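Local coordinates for protein lysine-sensitive aspartokinase 3 (Escherichia coli, PDB 2J0W) that phosphorylates L-aspartate with ATP to give 4-phospho-L-aspartate, the first step of lysine biosynthesis, under allosteric feedback inhibition by lysine, at residues 227-239 and 437-449. Residues are numbered along the deposited sequence; the frame is centred on the assembly and turned at random.
With ADP (adenosine-5'-diphosphate), chain D.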
loop_
_atom_site.group_PDB
_atom_site.type_symbol
_atom_site.label_atom_id
_atom_site.label_comp_id
_atom_site.label_asym_id
_atom_site.label_seq_id
_atom_site.Cartn_x
_atom_site.Cartn_y
_atom_site.Cartn_z
ATOM N N TYR A 227 -9.184 7.859 26.257
ATOM C CA TYR A 227 -8.573 6.677 26.857
ATOM C C TYR A 227 -7.670 5.915 25.906
ATOM O O TYR A 227 -7.567 6.261 24.740
ATOM C CB TYR A 227 -9.655 5.735 27.379
ATOM C CG TYR A 227 -10.326 6.242 28.625
ATOM C CD1 TYR A 227 -10.790 7.549 28.697
ATOM C CD2 TYR A 227 -10.479 5.425 29.742
ATOM C CE1 TYR A 227 -11.384 8.038 29.843
ATOM C CE2 TYR A 227 -11.078 5.906 30.901
ATOM C CZ TYR A 227 -11.526 7.217 30.942
ATOM O OH TYR A 227 -12.112 7.720 32.078
ATOM N N THR A 228 -7.022 4.872 26.412
ATOM C CA THR A 228 -6.133 4.054 25.597
ATOM C C THR A 228 -6.922 3.159 24.645
ATOM O O THR A 228 -6.358 2.334 23.931
ATOM C CB THR A 228 -5.232 3.166 26.471
ATOM O OG1 THR A 228 -6.049 2.325 27.297
ATOM C CG2 THR A 228 -4.319 4.032 27.337
ATOM N N THR A 229 -8.235 3.321 24.656
ATOM C CA THR A 229 -9.109 2.569 23.775
ATOM C C THR A 229 -10.534 2.754 24.274
ATOM O O THR A 229 -10.748 3.135 25.420
ATOM C CB THR A 229 -8.749 1.077 23.747
ATOM O OG1 THR A 229 -9.292 0.478 22.567
ATOM C CG2 THR A 229 -9.307 0.381 24.948
ATOM N N ASP A 230 -11.504 2.496 23.406
ATOM C CA ASP A 230 -12.901 2.653 23.757
ATOM C C ASP A 230 -13.206 1.943 25.081
ATOM O O ASP A 230 -13.095 0.714 25.188
ATOM C CB ASP A 230 -13.788 2.085 22.641
ATOM C CG ASP A 230 -15.237 2.522 22.762
ATOM O OD1 ASP A 230 -15.793 2.467 23.878
ATOM O OD2 ASP A 230 -15.831 2.915 21.735
ATOM N N PRO A 231 -13.596 2.716 26.110
ATOM C CA PRO A 231 -13.922 2.161 27.426
ATOM C C PRO A 231 -15.047 1.162 27.322
ATOM O O PRO A 231 -15.201 0.299 28.177
ATOM C CB PRO A 231 -14.329 3.397 28.225
ATOM C CG PRO A 231 -13.444 4.436 27.658
ATOM C CD PRO A 231 -13.617 4.185 26.172
ATOM N N ARG A 232 -15.827 1.272 26.256
ATOM C CA ARG A 232 -16.950 0.369 26.070
ATOM C C ARG A 232 -16.515 -0.981 25.572
ATOM O O ARG A 232 -17.337 -1.888 25.461
ATOM C CB ARG A 232 -17.961 0.956 25.099
ATOM C CG ARG A 232 -18.351 2.353 25.427
ATOM C CD ARG A 232 -19.516 2.815 24.596
ATOM N NE ARG A 232 -19.857 4.185 24.953
ATOM C CZ ARG A 232 -20.986 4.789 24.613
ATOM N NH1 ARG A 232 -21.894 4.138 23.901
ATOM N NH2 ARG A 232 -21.203 6.043 24.989
ATOM N N VAL A 233 -15.231 -1.100 25.239
ATOM C CA VAL A 233 -14.690 -2.377 24.775
ATOM C C VAL A 233 -13.668 -2.917 25.774
ATOM O O VAL A 233 -13.592 -4.122 26.010
ATOM C CB VAL A 233 -13.972 -2.265 23.421
ATOM C CG1 VAL A 233 -14.007 -3.631 22.713
ATOM C CG2 VAL A 233 -14.584 -1.176 22.562
ATOM N N VAL A 234 -12.884 -2.005 26.341
ATOM C CA VAL A 234 -11.871 -2.356 27.323
ATOM C C VAL A 234 -12.184 -1.635 28.622
ATOM O O VAL A 234 -11.901 -0.449 28.780
ATOM C CB VAL A 234 -10.451 -1.968 26.826
ATOM C CG1 VAL A 234 -9.372 -2.388 27.834
ATOM C CG2 VAL A 234 -10.202 -2.632 25.491
ATOM N N SER A 235 -12.810 -2.378 29.527
ATOM C CA SER A 235 -13.199 -1.881 30.842
ATOM C C SER A 235 -11.950 -1.327 31.537
ATOM O O SER A 235 -11.954 -0.237 32.117
ATOM C CB SER A 235 -13.790 -3.034 31.660
ATOM O OG SER A 235 -14.503 -3.928 30.819
ATOM N N ALA A 236 -10.874 -2.097 31.448
ATOM C CA ALA A 236 -9.604 -1.732 32.048
ATOM C C ALA A 236 -8.879 -0.643 31.272
ATOM O O ALA A 236 -7.678 -0.445 31.458
ATOM C CB ALA A 236 -8.725 -2.953 32.149
ATOM N N ALA A 237 -9.598 0.062 30.406
ATOM C CA ALA A 237 -8.991 1.126 29.618
ATOM C C ALA A 237 -8.511 2.227 30.531
ATOM O O ALA A 237 -9.241 2.672 31.412
ATOM C CB ALA A 237 -9.986 1.680 28.645
ATOM N N LYS A 238 -7.280 2.667 30.309
ATOM C CA LYS A 238 -6.681 3.727 31.120
ATOM C C LYS A 238 -6.894 5.092 30.457
ATOM O O LYS A 238 -6.853 5.196 29.229
ATOM C CB LYS A 238 -5.153 3.509 31.285
ATOM C CG LYS A 238 -4.652 2.056 31.428
ATOM C CD LYS A 238 -5.168 1.358 32.688
ATOM C CE LYS A 238 -4.640 -0.078 32.801
ATOM N NZ LYS A 238 -5.290 -0.819 33.928
ATOM N N ARG A 239 -7.118 6.135 31.258
ATOM C CA ARG A 239 -7.277 7.480 30.702
ATOM C C ARG A 239 -5.903 8.004 30.302
ATOM O O ARG A 239 -4.895 7.584 30.854
ATOM C CB ARG A 239 -7.870 8.466 31.719
ATOM C CG ARG A 239 -8.038 9.857 31.112
ATOM C CD ARG A 239 -7.364 10.953 31.906
ATOM N NE ARG A 239 -8.317 11.571 32.815
ATOM C CZ ARG A 239 -8.693 11.043 33.975
ATOM N NH1 ARG A 239 -8.183 9.887 34.386
ATOM N NH2 ARG A 239 -9.618 11.649 34.704
ATOM N N GLU A 437 -13.539 -7.095 18.811
ATOM C CA GLU A 437 -13.304 -6.679 20.189
ATOM C C GLU A 437 -12.388 -7.587 21.008
ATOM O O GLU A 437 -11.547 -7.089 21.765
ATOM C CB GLU A 437 -14.638 -6.474 20.908
ATOM C CG GLU A 437 -15.501 -5.409 20.262
ATOM C CD GLU A 437 -16.722 -5.059 21.078
ATOM O OE1 GLU A 437 -17.370 -5.984 21.615
ATOM O OE2 GLU A 437 -17.047 -3.859 21.172
ATOM N N GLN A 438 -12.534 -8.905 20.867
ATOM C CA GLN A 438 -11.679 -9.823 21.618
ATOM C C GLN A 438 -10.200 -9.526 21.308
ATOM O O GLN A 438 -9.324 -9.679 22.168
ATOM C CB GLN A 438 -12.007 -11.283 21.284
ATOM C CG GLN A 438 -11.307 -12.261 22.218
ATOM C CD GLN A 438 -11.407 -13.711 21.768
ATOM O OE1 GLN A 438 -10.840 -14.606 22.398
ATOM N NE2 GLN A 438 -12.118 -13.948 20.677
ATOM N N VAL A 439 -9.928 -9.093 20.080
ATOM C CA VAL A 439 -8.574 -8.748 19.683
ATOM C C VAL A 439 -8.153 -7.480 20.426
ATOM O O VAL A 439 -7.091 -7.436 21.043
ATOM C CB VAL A 439 -8.492 -8.507 18.158
ATOM C CG1 VAL A 439 -7.134 -7.922 17.781
ATOM C CG2 VAL A 439 -8.717 -9.816 17.421
ATOM N N VAL A 440 -8.994 -6.454 20.373
ATOM C CA VAL A 440 -8.696 -5.193 21.043
ATOM C C VAL A 440 -8.373 -5.427 22.512
ATOM O O VAL A 440 -7.489 -4.786 23.091
ATOM C CB VAL A 440 -9.884 -4.241 20.954
ATOM C CG1 VAL A 440 -9.584 -2.953 21.696
ATOM C CG2 VAL A 440 -10.186 -3.971 19.500
ATOM N N GLN A 441 -9.105 -6.359 23.108
ATOM C CA GLN A 441 -8.914 -6.697 24.505
ATOM C C GLN A 441 -7.582 -7.419 24.675
ATOM O O GLN A 441 -6.736 -6.993 25.463
ATOM C CB GLN A 441 -10.073 -7.578 24.980
ATOM C CG GLN A 441 -11.402 -6.835 25.108
ATOM C CD GLN A 441 -12.610 -7.741 24.917
ATOM O OE1 GLN A 441 -13.748 -7.320 25.112
ATOM N NE2 GLN A 441 -12.366 -8.990 24.525
ATOM N N LYS A 442 -7.383 -8.494 23.921
ATOM C CA LYS A 442 -6.140 -9.227 24.036
ATOM C C LYS A 442 -4.918 -8.328 23.925
ATOM O O LYS A 442 -4.008 -8.437 24.744
ATOM C CB LYS A 442 -6.070 -10.337 22.996
ATOM C CG LYS A 442 -6.930 -11.543 23.341
ATOM C CD LYS A 442 -6.536 -12.144 24.691
ATOM C CE LYS A 442 -7.433 -13.324 25.051
ATOM N NZ LYS A 442 -7.494 -14.337 23.950
ATOM N N LEU A 443 -4.893 -7.440 22.933
ATOM C CA LEU A 443 -3.758 -6.530 22.747
ATOM C C LEU A 443 -3.553 -5.617 23.940
ATOM O O LEU A 443 -2.521 -5.647 24.607
ATOM C CB LEU A 443 -3.966 -5.649 21.518
ATOM C CG LEU A 443 -3.992 -6.281 20.132
ATOM C CD1 LEU A 443 -4.207 -5.170 19.127
ATOM C CD2 LEU A 443 -2.691 -7.011 19.848
ATOM N N HIS A 444 -4.560 -4.787 24.175
ATOM C CA HIS A 444 -4.576 -3.817 25.270
ATOM C C HIS A 444 -4.024 -4.423 26.552
ATOM O O HIS A 444 -3.210 -3.805 27.255
ATOM C CB HIS A 444 -6.022 -3.346 25.500
ATOM C CG HIS A 444 -6.134 -2.127 26.352
ATOM N ND1 HIS A 444 -6.343 -2.188 27.710
ATOM C CD2 HIS A 444 -6.012 -0.815 26.043
ATOM C CE1 HIS A 444 -6.342 -0.962 28.205
ATOM N NE2 HIS A 444 -6.143 -0.112 27.215
ATOM N N SER A 445 -4.475 -5.643 26.832
ATOM C CA SER A 445 -4.079 -6.381 28.018
ATOM C C SER A 445 -2.564 -6.469 28.190
ATOM O O SER A 445 -2.013 -5.809 29.072
ATOM C CB SER A 445 -4.700 -7.788 27.980
ATOM O OG SER A 445 -4.385 -8.506 29.153
ATOM N N ASN A 446 -1.889 -7.260 27.356
ATOM C CA ASN A 446 -0.447 -7.390 27.474
ATOM C C ASN A 446 0.175 -6.167 26.802
ATOM O O ASN A 446 1.209 -6.276 26.141
ATOM C CB ASN A 446 0.058 -8.685 26.797
ATOM C CG ASN A 446 0.216 -8.538 25.303
ATOM O OD1 ASN A 446 -0.757 -8.254 24.616
ATOM N ND2 ASN A 446 1.439 -8.709 24.793
ATOM N N LEU A 447 -0.445 -4.996 26.958
ATOM C CA LEU A 447 0.093 -3.781 26.340
ATOM C C LEU A 447 -0.031 -2.497 27.167
ATOM O O LEU A 447 0.825 -1.602 27.094
ATOM C CB LEU A 447 -0.560 -3.585 24.969
ATOM C CG LEU A 447 0.410 -3.141 23.869
ATOM C CD1 LEU A 447 -0.216 -3.247 22.481
ATOM C CD2 LEU A 447 0.849 -1.725 24.171
ATOM N N PHE A 448 -1.090 -2.414 27.964
ATOM C CA PHE A 448 -1.318 -1.228 28.784
ATOM C C PHE A 448 -1.674 -1.577 30.218
ATOM O O PHE A 448 -1.514 -0.757 31.130
ATOM C CB PHE A 448 -2.431 -0.403 28.160
ATOM C CG PHE A 448 -2.180 -0.065 26.718
ATOM C CD1 PHE A 448 -1.353 1.000 26.372
ATOM C CD2 PHE A 448 -2.755 -0.825 25.705
ATOM C CE1 PHE A 448 -1.105 1.304 25.038
ATOM C CE2 PHE A 448 -2.515 -0.530 24.373
ATOM C CZ PHE A 448 -1.688 0.540 24.037
ATOM N N GLU A 449 -2.161 -2.797 30.405
ATOM C CA GLU A 449 -2.557 -3.283 31.720
ATOM C C GLU A 449 -1.359 -3.911 32.429
ATOM O O GLU A 449 -1.286 -3.892 33.648
ATOM C CB GLU A 449 -3.661 -4.323 31.560
ATOM C CG GLU A 449 -4.902 -3.804 30.870
ATOM C CD GLU A 449 -5.815 -4.924 30.437
ATOM O OE1 GLU A 449 -6.111 -5.801 31.279
ATOM O OE2 GLU A 449 -6.234 -4.925 29.257
HETATM P PB ADP D . -20.538 13.145 21.975
HETATM O O1B ADP D . -20.100 13.791 23.233
HETATM O O2B ADP D . -22.003 13.375 21.693
HETATM O O3B ADP D . -19.666 13.604 20.759
HETATM P PA ADP D . -19.969 10.384 21.256
HETATM O O1A ADP D . -20.799 9.191 21.551
HETATM O O2A ADP D . -19.997 10.877 19.844
HETATM O O3A ADP D . -20.364 11.577 22.207
HETATM O "O5'" ADP D . -18.506 9.886 21.718
HETATM C "C5'" ADP D . -18.017 9.601 23.067
HETATM C "C4'" ADP D . -17.694 8.119 23.111
HETATM O "O4'" ADP D . -16.705 7.615 22.166
HETATM C "C3'" ADP D . -17.226 7.520 24.412
HETATM O "O3'" ADP D . -18.405 7.568 25.248
HETATM C "C2'" ADP D . -16.793 6.144 23.951
HETATM O "O2'" ADP D . -17.896 5.260 23.846
HETATM C "C1'" ADP D . -16.184 6.376 22.615
HETATM N N9 ADP D . -14.653 6.231 22.537
HETATM C C8 ADP D . -14.079 5.474 21.578
HETATM N N7 ADP D . -12.763 5.423 21.614
HETATM C C5 ADP D . -12.455 6.205 22.658
HETATM C C6 ADP D . -11.167 6.545 23.215
HETATM N N6 ADP D . -10.040 6.135 22.745
HETATM N N1 ADP D . -11.220 7.397 24.334
HETATM C C2 ADP D . -12.426 7.872 24.879
HETATM N N3 ADP D . -13.641 7.545 24.352
HETATM C C4 ADP D . -13.610 6.728 23.271
#
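The nucleotide-binding loop 227-239 of the amino acid kinase domain rests on the C-terminal helix of the ACT region, where Thr-228 and Val-234 close round the ring of His-444. The imidazole suits this buried place because it is flat and carries two ring nitrogens, each able to meet a polar partner at its edge. NE2 meets Thr-228 OG1 at 2.4 Å, a very short hydrogen bond in which either atom could be the donor. ND1 donates to Glu-449 OE2 near the chain end, although that oxygen is less surely placed. The ring reaches into the loop because chi1 (-166°) sets CG opposite the backbone N; Val-234 CG1 lies over one face and Phe-448 CB over the other. A threonine suits position 228 because its hydroxyl serves the imidazole and also accepts from Lys-238 N (3.3 Å), tying the loop's two limbs together.

In this ACT region the helix packs on strand 299-313, and the loop joins that strand too, since Thr-229 OG1 is hydrogen-bonded to Leu-302 O. Beta-branched valines give the loop a compact apolar side: Val-234 CG2 meets Val-440 CG1 at 3.9 Å, while Val-233 CG1 lies along the Glu-437 side chain from CB to the carboxylate, 3.4 Å from CG.

Away from the helix the loop holds ADP, Tyr-227 N donating to adenine N1 (2.8 Å). The short Asp-230 side chain brings OD1 back to Arg-232 N (2.7 Å) in an Asx turn, through its anti lone pair, and sets OD2 beside adenine C8. Shortened to an alanine here, the loop would lack that acceptor and would probably lose its hold on the turn beside the ribose. Arg-232 NH2 donates to ADP O3' and forms a salt bridge with Asp-222.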